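Local atomic coordinates of ORC2 (Aeropyrum pernix, PDB entry 1W5T), a protein that binds DNA and ATP and takes part in the regulation of DNA replication, with an AAA+ ATPase domain and a winged-helix domain. Residues G56-V61 with A186-A191; N93-P98 with L144-S149. One frame throughout, in Å; residues are numbered along the deposited sequence.

Both contacts lie within the AAA+ ATPase domain, where parallel strands end beneath the nucleotide, and both are partly buried. Contact 1 is the more central, its centre about 6 Å from that of the chain. It joins the loops after the neighbouring strands 51-56 and 180-186, largely through backbone oxygens, waters and an isoleucine over a salt bridge. Contact 2 joins the loops after strand 139-145 and the outermost strand 87-93; a straight backbone bond and an exposed phenylalanine ring over a glutamate carry it. The two meet where Q148 OE1 of contact 2 probably accepts a hydrogen bond from S187 N of contact 1, 3.2 Å away.

Contact 1 of 2, residues G56-V61 with A186-A191; sequences GSIGRV and ASDVRA. With ANP (phosphoaminophosphonic acid-adenylate ester), chain D.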
loop_
_atom_site.group_PDB
_atom_site.type_symbol
_atom_site.label_atom_id
_atom_site.label_comp_id
_atom_site.label_asym_id
_atom_site.label_seq_id
_atom_site.Cartn_x
_atom_site.Cartn_y
_atom_site.Cartn_z
ATOM N N GLY A 56 4.446 -0.261 2.276
ATOM C CA GLY A 56 4.062 0.944 2.988
ATOM C C GLY A 56 3.995 0.800 4.490
ATOM O O GLY A 56 4.174 -0.281 5.039
ATOM N N SER A 57 3.750 1.905 5.180
ATOM C CA SER A 57 3.573 1.836 6.622
ATOM C C SER A 57 2.371 0.983 6.937
ATOM O O SER A 57 1.420 0.859 6.135
ATOM C CB SER A 57 3.467 3.206 7.232
ATOM O OG SER A 57 4.661 3.904 6.949
ATOM N N ILE A 58 2.445 0.330 8.080
ATOM C CA ILE A 58 1.411 -0.609 8.470
ATOM C C ILE A 58 0.064 0.090 8.791
ATOM O O ILE A 58 -0.011 1.023 9.590
ATOM C CB ILE A 58 1.929 -1.467 9.653
ATOM C CG1 ILE A 58 0.945 -2.572 9.987
ATOM C CG2 ILE A 58 2.195 -0.611 10.874
ATOM C CD1 ILE A 58 1.610 -3.885 10.223
ATOM N N GLY A 59 -0.999 -0.379 8.158
ATOM C CA GLY A 59 -2.302 0.249 8.261
ATOM C C GLY A 59 -2.521 1.523 7.454
ATOM O O GLY A 59 -3.626 1.987 7.456
ATOM N N ARG A 60 -1.509 2.094 6.798
ATOM C CA ARG A 60 -1.680 3.313 5.991
ATOM C C ARG A 60 -2.070 2.963 4.567
ATOM O O ARG A 60 -1.541 1.995 3.993
ATOM C CB ARG A 60 -0.411 4.187 5.972
ATOM C CG ARG A 60 0.064 4.672 7.340
ATOM C CD ARG A 60 -0.991 5.506 8.151
ATOM N NE ARG A 60 -0.368 6.082 9.342
ATOM C CZ ARG A 60 -0.340 7.364 9.653
ATOM N NH1 ARG A 60 0.291 7.748 10.772
ATOM N NH2 ARG A 60 -0.948 8.257 8.874
ATOM N N VAL A 61 -3.009 3.732 4.003
ATOM C CA VAL A 61 -3.453 3.557 2.611
ATOM C C VAL A 61 -3.351 4.866 1.803
ATOM O O VAL A 61 -3.408 5.968 2.361
ATOM C CB VAL A 61 -4.904 2.957 2.509
ATOM C CG1 VAL A 61 -5.042 1.634 3.256
ATOM C CG2 VAL A 61 -5.961 3.921 3.046
ATOM N N ALA A 186 3.719 -4.743 -1.632
ATOM C CA ALA A 186 3.011 -5.342 -0.497
ATOM C C ALA A 186 2.476 -4.259 0.415
ATOM O O ALA A 186 2.961 -3.166 0.414
ATOM C CB ALA A 186 3.900 -6.264 0.302
ATOM N N SER A 187 1.482 -4.570 1.232
ATOM C CA SER A 187 0.871 -3.485 2.022
ATOM C C SER A 187 1.767 -2.957 3.139
ATOM O O SER A 187 1.697 -1.776 3.481
ATOM C CB SER A 187 -0.492 -3.896 2.562
ATOM O OG SER A 187 -0.311 -5.049 3.331
ATOM N N ASP A 188 2.631 -3.819 3.666
ATOM C CA ASP A 188 3.469 -3.454 4.784
ATOM C C ASP A 188 4.550 -4.528 5.045
ATOM O O ASP A 188 4.575 -5.575 4.381
ATOM C CB ASP A 188 2.575 -3.224 6.017
ATOM C CG ASP A 188 1.748 -4.438 6.362
ATOM O OD1 ASP A 188 0.520 -4.451 6.104
ATOM O OD2 ASP A 188 2.262 -5.463 6.858
ATOM N N VAL A 189 5.442 -4.224 5.985
ATOM C CA VAL A 189 6.576 -5.053 6.395
ATOM C C VAL A 189 6.260 -6.552 6.748
ATOM O O VAL A 189 7.119 -7.419 6.563
ATOM C CB VAL A 189 7.322 -4.349 7.574
ATOM C CG1 VAL A 189 6.585 -4.530 8.903
ATOM C CG2 VAL A 189 8.740 -4.829 7.682
ATOM N N ARG A 190 5.041 -6.858 7.207
ATOM C CA ARG A 190 4.669 -8.236 7.615
ATOM C C ARG A 190 4.865 -9.224 6.465
ATOM O O ARG A 190 5.217 -10.374 6.704
ATOM C CB ARG A 190 3.219 -8.358 8.158
ATOM C CG ARG A 190 2.927 -7.577 9.449
ATOM C CD ARG A 190 1.433 -7.528 9.839
ATOM N NE ARG A 190 0.647 -6.747 8.876
ATOM C CZ ARG A 190 -0.665 -6.703 8.834
ATOM N NH1 ARG A 190 -1.395 -7.379 9.732
ATOM N NH2 ARG A 190 -1.251 -5.951 7.916
ATOM N N ALA A 191 4.659 -8.757 5.235
ATOM C CA ALA A 191 4.971 -9.555 4.056
ATOM C C ALA A 191 6.428 -10.021 4.068
ATOM O O ALA A 191 6.703 -11.177 3.780
ATOM C CB ALA A 191 4.674 -8.812 2.796
HETATM P PG ANP D . -3.663 1.506 -0.921
HETATM O O1G ANP D . -5.247 1.594 -0.926
HETATM O O2G ANP D . -3.235 0.307 -1.875
HETATM O O3G ANP D . -3.052 1.317 0.533
HETATM P PB ANP D . -1.537 3.056 -2.335
HETATM O O1B ANP D . -1.178 1.925 -3.379
HETATM O O2B ANP D . -0.466 3.051 -1.203
HETATM N N3B ANP D . -3.119 2.939 -1.698
HETATM P PA ANP D . -1.741 4.872 -4.557
HETATM O O1A ANP D . -0.415 4.666 -5.429
HETATM O O2A ANP D . -2.921 4.035 -5.203
HETATM O O3A ANP D . -1.492 4.542 -2.995
HETATM O "O5'" ANP D . -2.066 6.449 -4.443
HETATM C "C5'" ANP D . -3.230 7.122 -3.937
HETATM C "C4'" ANP D . -3.467 8.316 -4.867
HETATM O "O4'" ANP D . -2.447 9.306 -4.685
HETATM C "C3'" ANP D . -3.367 7.947 -6.345
HETATM O "O3'" ANP D . -4.255 8.764 -7.055
HETATM C "C2'" ANP D . -1.945 8.317 -6.749
HETATM O "O2'" ANP D . -1.728 8.574 -8.136
HETATM C "C1'" ANP D . -1.713 9.551 -5.889
HETATM N N9 ANP D . -0.315 9.631 -5.483
HETATM C C8 ANP D . 0.268 8.906 -4.461
HETATM N N7 ANP D . 1.585 9.199 -4.320
HETATM C C5 ANP D . 1.884 10.151 -5.217
HETATM C C6 ANP D . 3.042 10.974 -5.693
HETATM N N6 ANP D . 4.285 10.878 -5.139
HETATM N N1 ANP D . 2.868 11.833 -6.734
HETATM C C2 ANP D . 1.704 12.001 -7.344
HETATM N N3 ANP D . 0.583 11.308 -7.022
HETATM C C4 ANP D . 0.645 10.378 -5.951
HETATM O O HOH W 1 5.406 -1.708 7.087
HETATM O O HOH W 2 0.837 0.717 3.030
#
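A loop-to-loop contact, part backbone and water, part an isoleucine laid over a salt bridge, joins G56 and I58 to S187, D188 and R190, where neighbouring parallel strands 51-56 and 180-186 run out at the nucleotide end of the sheet. Direct bonding is slight: G56 N gives S187 O a weak hydrogen bond of 3.4 Å, and D188 CA makes a CA-H...O contact with G56 O. A water closes the gap more firmly, donating to G56 O (2.8 Å) and accepting from V189 N (2.7 Å).

Beyond the backbone, I58 holds CG1 anti to its own N (chi1 -173°), over one face of the R190 guanidinium, and CD1 at its end comes to 3.3 Å from R190 NE. That flat group is held from within its own segment, 186-191: R190 grips D188 side-on, NE to OD2 and NH2 to OD1, each at 2.9 Å. S187 OG reaches OD1 from the opposite face of the carboxylate, while OD2 of D188 caps by accepting from R190 N on its anti lone pair (3.1 Å), just ahead of the turn into helix 190-198. E302 takes R190 NH1 in a further salt bridge.

The type II turn S57-R60 leads on to V61, whose CA lies 3.1 Å from ANP O3G. This is the start of a Walker A P-loop, set against a loop whose S187 probably occupies the sensor 1 position of AAA+ ATPases.

Contact 2 of 2, residues N93-P98 with L144-S149; sequences NAFNAP and LDEFQS
E146 O, with the methyl of A94 packed near it, is gripped twice by S149: the backbone N donates at 3.0 Å, and OG donates at 3.0 Å nearly along the C=O axis. This double hold ties the start of the short helix 148-151 back to the residue just after strand 139-145. Across the contact, A94 N donates to D145 O (2.9 Å, 166° at the hydrogen), one of the bonds that pair N93 with D145 in parallel.

The side chain of E146 runs beside that of N93, pointing the same way, and its CG comes to 3.1 Å from N93 OD1. That oxygen already accepts from F95 N (3.1 Å), closing an Asx turn. The glutamate chain bends at chi2 (-70°), bringing its carboxylate flat over one face of the F95 ring, the two planes only 9° apart; CD is 3.8 Å from F95 CE2, and CG makes a CH-pi contact over the same face. Q148 NE2, with OE2 in its amide plane, anchors that oxygen by a bond of 2.9 Å, nearly end-on to its C-O bond. An alanine in place of E146 would probably leave Q148 NE2 without this mate and strip the F95 ring of its cover on that face.

D145 OD2 bonds Y91 OH and T66 OG1 near the bound magnesium, and the E146 side chain lies about 4 Å from ANP. D145 at the end of strand 139-145 and E146 just after it are consistent with a Walker B motif, and N93 probably holds the glutamate-switch position of AAA+ ATPases.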
loop_
_atom_site.group_PDB
_atom_site.type_symbol
_atom_site.label_atom_id
_atom_site.label_comp_id
_atom_site.label_asym_id
_atom_site.label_seq_id
_atom_site.Cartn_x
_atom_site.Cartn_y
_atom_site.Cartn_z
ATOM N N ASN A 93 -2.623 -7.266 -9.976
ATOM C CA ASN A 93 -3.097 -7.161 -8.619
ATOM C C ASN A 93 -3.493 -8.561 -8.102
ATOM O O ASN A 93 -4.483 -9.139 -8.559
ATOM C CB ASN A 93 -4.305 -6.242 -8.550
ATOM C CG ASN A 93 -4.688 -5.921 -7.122
ATOM O OD1 ASN A 93 -4.546 -6.775 -6.230
ATOM N ND2 ASN A 93 -5.115 -4.675 -6.877
ATOM N N ALA A 94 -2.736 -9.073 -7.137
ATOM C CA ALA A 94 -2.840 -10.468 -6.738
ATOM C C ALA A 94 -4.050 -10.799 -5.862
ATOM O O ALA A 94 -4.330 -11.969 -5.612
ATOM C CB ALA A 94 -1.568 -10.911 -6.071
ATOM N N PHE A 95 -4.762 -9.772 -5.397
ATOM C CA PHE A 95 -6.118 -9.933 -4.860
ATOM C C PHE A 95 -7.050 -10.551 -5.918
ATOM O O PHE A 95 -7.963 -11.352 -5.605
ATOM C CB PHE A 95 -6.715 -8.563 -4.516
ATOM C CG PHE A 95 -6.552 -8.148 -3.088
ATOM C CD1 PHE A 95 -6.093 -9.038 -2.127
ATOM C CD2 PHE A 95 -6.853 -6.835 -2.709
ATOM C CE1 PHE A 95 -5.932 -8.632 -0.791
ATOM C CE2 PHE A 95 -6.711 -6.404 -1.368
ATOM C CZ PHE A 95 -6.248 -7.309 -0.404
ATOM N N ASN A 96 -6.813 -10.152 -7.170
ATOM C CA ASN A 96 -7.657 -10.487 -8.313
ATOM C C ASN A 96 -7.303 -11.837 -8.983
ATOM O O ASN A 96 -7.740 -12.093 -10.124
ATOM C CB ASN A 96 -7.619 -9.329 -9.341
ATOM C CG ASN A 96 -8.328 -8.051 -8.837
ATOM O OD1 ASN A 96 -9.325 -7.617 -9.414
ATOM N ND2 ASN A 96 -7.797 -7.441 -7.766
ATOM N N ALA A 97 -6.572 -12.701 -8.242
ATOM C CA ALA A 97 -5.971 -13.950 -8.749
ATOM C C ALA A 97 -5.630 -15.021 -7.682
ATOM O O ALA A 97 -4.535 -14.998 -7.134
ATOM C CB ALA A 97 -4.704 -13.611 -9.551
ATOM N N PRO A 98 -6.547 -15.960 -7.413
ATOM C CA PRO A 98 -6.301 -17.073 -6.464
ATOM C C PRO A 98 -5.012 -17.894 -6.632
ATOM O O PRO A 98 -4.383 -18.166 -5.616
ATOM C CB PRO A 98 -7.513 -18.007 -6.675
ATOM C CG PRO A 98 -8.164 -17.509 -7.954
ATOM C CD PRO A 98 -7.924 -16.009 -7.947
ATOM N N LEU A 144 3.919 -7.244 -9.326
ATOM C CA LEU A 144 2.934 -8.032 -8.590
ATOM C C LEU A 144 2.523 -7.248 -7.369
ATOM O O LEU A 144 3.205 -7.295 -6.349
ATOM C CB LEU A 144 3.451 -9.410 -8.150
ATOM C CG LEU A 144 4.014 -10.378 -9.197
ATOM C CD1 LEU A 144 4.730 -11.569 -8.565
ATOM C CD2 LEU A 144 2.891 -10.819 -10.135
ATOM N N ASP A 145 1.387 -6.559 -7.502
ATOM C CA ASP A 145 0.728 -5.777 -6.457
ATOM C C ASP A 145 -0.059 -6.612 -5.450
ATOM O O ASP A 145 -0.522 -7.712 -5.752
ATOM C CB ASP A 145 -0.225 -4.768 -7.096
ATOM C CG ASP A 145 -0.279 -3.448 -6.355
ATOM O OD1 ASP A 145 0.143 -3.349 -5.165
ATOM O OD2 ASP A 145 -0.737 -2.426 -6.893
ATOM N N GLU A 146 -0.230 -6.056 -4.250
ATOM C CA GLU A 146 -0.884 -6.764 -3.158
ATOM C C GLU A 146 -0.223 -8.123 -3.011
ATOM O O GLU A 146 -0.919 -9.131 -2.870
ATOM C CB GLU A 146 -2.401 -6.946 -3.392
ATOM C CG GLU A 146 -3.220 -5.676 -3.620
ATOM C CD GLU A 146 -3.368 -4.791 -2.384
ATOM O OE1 GLU A 146 -3.926 -3.686 -2.493
ATOM O OE2 GLU A 146 -2.935 -5.175 -1.295
ATOM N N PHE A 147 1.114 -8.119 -3.020
ATOM C CA PHE A 147 1.912 -9.333 -3.020
ATOM C C PHE A 147 1.639 -10.149 -1.768
ATOM O O PHE A 147 1.605 -11.385 -1.825
ATOM C CB PHE A 147 3.419 -9.016 -3.153
ATOM C CG PHE A 147 4.283 -10.243 -3.227
ATOM C CD1 PHE A 147 4.244 -11.083 -4.354
ATOM C CD2 PHE A 147 5.118 -10.577 -2.173
ATOM C CE1 PHE A 147 5.035 -12.206 -4.420
ATOM C CE2 PHE A 147 5.920 -11.710 -2.225
ATOM C CZ PHE A 147 5.888 -12.526 -3.340
ATOM N N GLN A 148 1.405 -9.459 -0.645
ATOM C CA GLN A 148 1.122 -10.142 0.612
ATOM C C GLN A 148 -0.008 -11.157 0.464
ATOM O O GLN A 148 0.043 -12.176 1.116
ATOM C CB GLN A 148 0.851 -9.170 1.762
ATOM C CG GLN A 148 -0.550 -8.570 1.790
ATOM C CD GLN A 148 -0.801 -7.597 0.655
ATOM O OE1 GLN A 148 0.131 -7.126 -0.037
ATOM N NE2 GLN A 148 -2.059 -7.262 0.475
ATOM N N SER A 149 -0.997 -10.902 -0.398
ATOM C CA SER A 149 -2.052 -11.897 -0.648
ATOM C C SER A 149 -1.564 -13.152 -1.389
ATOM O O SER A 149 -2.176 -14.227 -1.345
ATOM C CB SER A 149 -3.280 -11.293 -1.335
ATOM O OG SER A 149 -3.094 -11.174 -2.728
#